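Local coordinates for protein sortase B (Clostridium perfringens, PDB 5YFK) that probably acts as a class B sortase, a cysteine transpeptidase of the kind that joins proteins to the bacterial cell wall, at residues K161-E164 with S165-K168; K174-Y177 with E178-L181. The protein carries 1 engineered substitution. All blocks are in the same frame, centred on the assembly; numbering follows the deposited sequence.

Overall arrangement
Contacts 1 and 2 lie in consecutive helices of the chain, 160-166 and 174-186, on the same side of its centre, with their own centres about 16 Å apart. Contact 1 is mainly a surface contact at the C-terminal end of a short helix, where two carbonyls each accept from two donors and one leucine faces the sheet. Contact 2 is partly buried and lies in the first turns of a longer helix, with straight i to i+4 bonds and a tyrosine-leucine CH-pi contact on its inner side. The two meet where Ile-167 packs on Tyr-180, and both helices place side chains against strand 203-210.

Contact 1. Residues K161-E164 with S165-K168; sequences KDLE and SEIK
Leu-163 and Ile-167 lie side by side one turn apart, pointing the same way, with Leu-163 CD1 3.6 Å from Ile-167 CG1. Leu-163 brings CD1 there with CG anti to its backbone N (chi1 -172°), whereas Ile-167 holds CG1 beside its own N, on the side where Leu-163 CD1 lies. Their backbones are joined in the same place: Ile-167 N binds Leu-163 O at 3.0 Å, nearly in line with the carbonyl. Glu-166 N reaches that oxygen too, from above the carbonyl plane, making the carbonyl a double acceptor. At the preceding carbonyl, Asp-162 O, the hydroxyl of Ser-165 folds back: OG, set between N and the carbonyl carbon (chi1 74°), donates to Asp-162 O at 2.6 Å, tilted 22° from the carbonyl plane. Ser-165 N gives the same oxygen a second bond of 3.1 Å from above that plane, while its link to Lys-161 O is weak. The extended chain of Glu-166 runs past this carbonyl, its CG 3.3 Å from Asp-162 O. Its carboxylate lies near that of Asp-162 and close to Glu-158, a grouping of acids probably eased by the salt bridge from Glu-166 to Lys-187. At the helix end, water 1 donates to Glu-164 O at 2.7 Å and, weakly, to Ile-167 O. Leu-163 is buried against Tyr-156, Ile-207, Val-219 and Arg-217, the last a predicted transition-state stabiliser. Bonds of both i to i+3 and i to i+4 type, followed by departure from helical angles at Ile-167, mark the C-terminal turn of a short surface helix that turns Leu-163 onto the sortase beta-sheet beside the predicted active site.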
loop_
_atom_site.group_PDB
_atom_site.type_symbol
_atom_site.label_atom_id
_atom_site.label_comp_id
_atom_site.label_asym_id
_atom_site.label_seq_id
_atom_site.Cartn_x
_atom_site.Cartn_y
_atom_site.Cartn_z
ATOM N N LYS A 161 16.612 8.707 -1.514
ATOM C CA LYS A 161 16.888 9.734 -0.511
ATOM C C LYS A 161 15.958 10.947 -0.595
ATOM O O LYS A 161 15.508 11.461 0.429
ATOM C CB LYS A 161 18.352 10.169 -0.599
ATOM C CG LYS A 161 19.322 9.082 -0.195
ATOM C CD LYS A 161 19.270 8.843 1.294
ATOM C CE LYS A 161 20.301 7.839 1.738
ATOM N NZ LYS A 161 20.021 7.411 3.135
ATOM N N ASP A 162 15.639 11.401 -1.796
ATOM C CA ASP A 162 14.660 12.453 -1.949
ATOM C C ASP A 162 13.292 12.040 -1.458
ATOM O O ASP A 162 12.608 12.781 -0.762
ATOM C CB ASP A 162 14.548 12.858 -3.410
ATOM C CG ASP A 162 15.380 14.067 -3.725
ATOM O OD1 ASP A 162 16.014 14.609 -2.784
ATOM O OD2 ASP A 162 15.442 14.440 -4.913
ATOM N N LEU A 163 12.915 10.820 -1.790
ATOM C CA LEU A 163 11.612 10.328 -1.408
ATOM C C LEU A 163 11.460 10.318 0.101
ATOM O O LEU A 163 10.413 10.680 0.647
ATOM C CB LEU A 163 11.402 8.937 -1.994
ATOM C CG LEU A 163 9.975 8.455 -1.787
ATOM C CD1 LEU A 163 9.014 9.422 -2.462
ATOM C CD2 LEU A 163 9.822 7.030 -2.307
ATOM N N GLU A 164 12.484 9.824 0.773
ATOM C CA GLU A 164 12.471 9.656 2.220
ATOM C C GLU A 164 12.304 10.985 2.957
ATOM O O GLU A 164 11.551 11.053 3.939
ATOM C CB GLU A 164 13.778 8.971 2.618
ATOM C CG GLU A 164 13.816 8.399 4.006
ATOM C CD GLU A 164 15.224 8.004 4.388
ATOM O OE1 GLU A 164 16.109 8.039 3.504
ATOM O OE2 GLU A 164 15.459 7.757 5.586
ATOM N N SER A 165 12.668 12.054 2.260
ATOM C CA SER A 165 12.579 13.393 2.799
ATOM C C SER A 165 11.230 14.025 2.482
ATOM O O SER A 165 10.852 15.005 3.122
ATOM C CB SER A 165 13.710 14.271 2.242
ATOM O OG SER A 165 13.474 14.631 0.882
ATOM N N GLU A 166 10.579 13.559 1.418
ATOM C CA GLU A 166 9.336 14.164 0.960
ATOM C C GLU A 166 8.102 13.539 1.616
ATOM O O GLU A 166 7.111 14.234 1.838
ATOM C CB GLU A 166 9.210 14.078 -0.565
ATOM C CG GLU A 166 10.155 14.986 -1.327
ATOM C CD GLU A 166 10.351 14.532 -2.751
ATOM O OE1 GLU A 166 9.851 13.439 -3.102
ATOM O OE2 GLU A 166 11.034 15.244 -3.512
ATOM N N ILE A 167 8.095 12.216 1.789
ATOM C CA ILE A 167 6.847 11.509 2.178
ATOM C C ILE A 167 6.515 11.857 3.645
ATOM O O ILE A 167 7.390 11.800 4.521
ATOM C CB ILE A 167 6.961 9.981 2.005
ATOM C CG1 ILE A 167 7.069 9.609 0.513
ATOM C CG2 ILE A 167 5.765 9.265 2.635
ATOM C CD1 ILE A 167 5.900 10.086 -0.328
ATOM N N LYS A 168 5.267 12.254 3.887
ATOM C CA LYS A 168 4.804 12.697 5.204
ATOM C C LYS A 168 3.498 11.965 5.537
ATOM O O LYS A 168 2.660 11.763 4.642
ATOM C CB LYS A 168 4.497 14.198 5.184
ATOM C CG LYS A 168 5.692 15.112 4.938
ATOM C CD LYS A 168 5.224 16.512 4.564
ATOM C CE LYS A 168 4.621 17.254 5.759
ATOM N NZ LYS A 168 4.177 18.643 5.422
HETATM O O HOH W 1 9.716 9.225 4.566
#

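Contact 2. Residues K174-Y177 with E178-L181; sequences KEDY and EKYL
The first turns of helix 174-186 carry this contact, on an amphipathic alpha-helix whose inner side packs against strand 203-210 of the sortase sheet. Tyr-177 and Leu-181, one turn apart, meet at a slant: Leu-181 CD1 sits over one face of the tyrosine ring, 3.9 Å from its centroid and 23° off the normal, a CH-pi contact shifted toward the rim. CE2 of Tyr-177 is the ring atom nearest that methyl, at 3.6 Å, while Leu-181 CD2 lies near Tyr-177 CE1 and OH. With CG anti to the backbone N (chi1 -175°), the tyrosine ring stands out from the helix, leaning slightly toward its C-terminal end, where the leucine meets it. Its hydroxyl bonds to Asp-201 O, and its ring also meets that of Phe-171. The backbone joins the same two residues, Leu-181 N to Tyr-177 O at 2.9 Å; Glu-178 N to Lys-174 O, 2.8 Å, is equally regular. On another side of the helix, Asp-176 and Lys-179 run alongside each other, but OD1 of Asp-176 remains 4.2 Å from NZ of Lys-179, too far for a salt bridge. Water 2 donates to Asp-176 O at 2.5 Å and weakly accepts from Lys-179 NZ. The chemistry thus divides: apolar contact and a hydroxyl bond fix the tyrosine ring inside, whereas the acid and lysine probably attract each other only loosely.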
loop_
_atom_site.group_PDB
_atom_site.type_symbol
_atom_site.label_atom_id
_atom_site.label_comp_id
_atom_site.label_asym_id
_atom_site.label_seq_id
_atom_site.Cartn_x
_atom_site.Cartn_y
_atom_site.Cartn_z
ATOM N N LYS A 174 -4.333 22.353 7.351
ATOM C CA LYS A 174 -4.968 22.133 6.058
ATOM C C LYS A 174 -4.106 22.624 4.888
ATOM O O LYS A 174 -4.043 21.981 3.831
ATOM C CB LYS A 174 -6.306 22.877 6.035
ATOM C CG LYS A 174 -7.237 22.489 4.902
ATOM C CD LYS A 174 -8.157 21.342 5.305
ATOM C CE LYS A 174 -9.338 21.828 6.126
ATOM N NZ LYS A 174 -10.072 20.687 6.739
ATOM N N GLU A 175 -3.630 23.862 5.006
ATOM C CA GLU A 175 -2.790 24.487 3.980
ATOM C C GLU A 175 -1.568 23.619 3.637
ATOM O O GLU A 175 -1.190 23.464 2.457
ATOM C CB GLU A 175 -2.322 25.865 4.495
ATOM C CG GLU A 175 -1.371 26.615 3.575
ATOM C CD GLU A 175 -0.987 27.989 4.118
ATOM O OE1 GLU A 175 -1.848 28.631 4.761
ATOM O OE2 GLU A 175 0.174 28.421 3.918
ATOM N N ASP A 176 -0.898 23.139 4.674
ATOM C CA ASP A 176 0.280 22.285 4.518
ATOM C C ASP A 176 -0.091 20.990 3.811
ATOM O O ASP A 176 0.650 20.503 2.968
ATOM C CB ASP A 176 0.880 21.955 5.881
ATOM C CG ASP A 176 1.562 23.154 6.537
ATOM O OD1 ASP A 176 1.606 24.246 5.925
ATOM O OD2 ASP A 176 2.078 22.992 7.666
ATOM N N TYR A 177 -1.261 20.453 4.138
ATOM C CA TYR A 177 -1.748 19.222 3.490
ATOM C C TYR A 177 -2.124 19.469 2.041
ATOM O O TYR A 177 -1.845 18.655 1.161
ATOM C CB TYR A 177 -2.953 18.695 4.243
ATOM C CG TYR A 177 -3.480 17.361 3.737
ATOM C CD1 TYR A 177 -2.621 16.317 3.426
ATOM C CD2 TYR A 177 -4.825 17.197 3.473
ATOM C CE1 TYR A 177 -3.112 15.085 3.023
ATOM C CE2 TYR A 177 -5.321 15.996 3.016
ATOM C CZ TYR A 177 -4.467 14.935 2.808
ATOM O OH TYR A 177 -4.989 13.761 2.289
ATOM N N GLU A 178 -2.813 20.570 1.784
ATOM C CA GLU A 178 -3.161 20.892 0.435
ATOM C C GLU A 178 -1.894 21.017 -0.430
ATOM O O GLU A 178 -1.833 20.542 -1.564
ATOM C CB GLU A 178 -3.971 22.181 0.386
ATOM C CG GLU A 178 -4.411 22.552 -1.019
ATOM C CD GLU A 178 -5.337 21.524 -1.653
ATOM O OE1 GLU A 178 -5.816 20.617 -0.940
ATOM O OE2 GLU A 178 -5.591 21.613 -2.873
ATOM N N LYS A 179 -0.878 21.639 0.136
ATOM C CA LYS A 179 0.392 21.806 -0.558
ATOM C C LYS A 179 0.986 20.428 -0.886
ATOM O O LYS A 179 1.529 20.207 -1.977
ATOM C CB LYS A 179 1.346 22.600 0.334
ATOM C CG LYS A 179 2.751 22.769 -0.238
ATOM C CD LYS A 179 3.547 23.835 0.514
ATOM C CE LYS A 179 4.628 23.219 1.398
ATOM N NZ LYS A 179 4.323 23.358 2.853
ATOM N N TYR A 180 0.955 19.528 0.098
ATOM C CA TYR A 180 1.418 18.145 -0.117
ATOM C C TYR A 180 0.670 17.426 -1.237
ATOM O O TYR A 180 1.281 16.774 -2.105
ATOM C CB TYR A 180 1.276 17.340 1.175
ATOM C CG TYR A 180 1.906 15.963 1.084
ATOM C CD1 TYR A 180 3.286 15.800 1.170
ATOM C CD2 TYR A 180 1.130 14.824 0.904
ATOM C CE1 TYR A 180 3.855 14.540 1.196
ATOM C CE2 TYR A 180 1.692 13.554 0.897
ATOM C CZ TYR A 180 3.057 13.413 1.001
ATOM O OH TYR A 180 3.636 12.155 0.953
ATOM N N LEU A 181 -0.653 17.548 -1.237
ATOM C CA LEU A 181 -1.476 16.903 -2.249
ATOM C C LEU A 181 -1.095 17.415 -3.632
ATOM O O LEU A 181 -0.961 16.644 -4.573
ATOM C CB LEU A 181 -2.965 17.141 -1.986
ATOM C CG LEU A 181 -3.492 16.429 -0.728
ATOM C CD1 LEU A 181 -4.958 16.724 -0.493
ATOM C CD2 LEU A 181 -3.255 14.933 -0.851
HETATM O O HOH W 2 3.166 20.308 2.765
#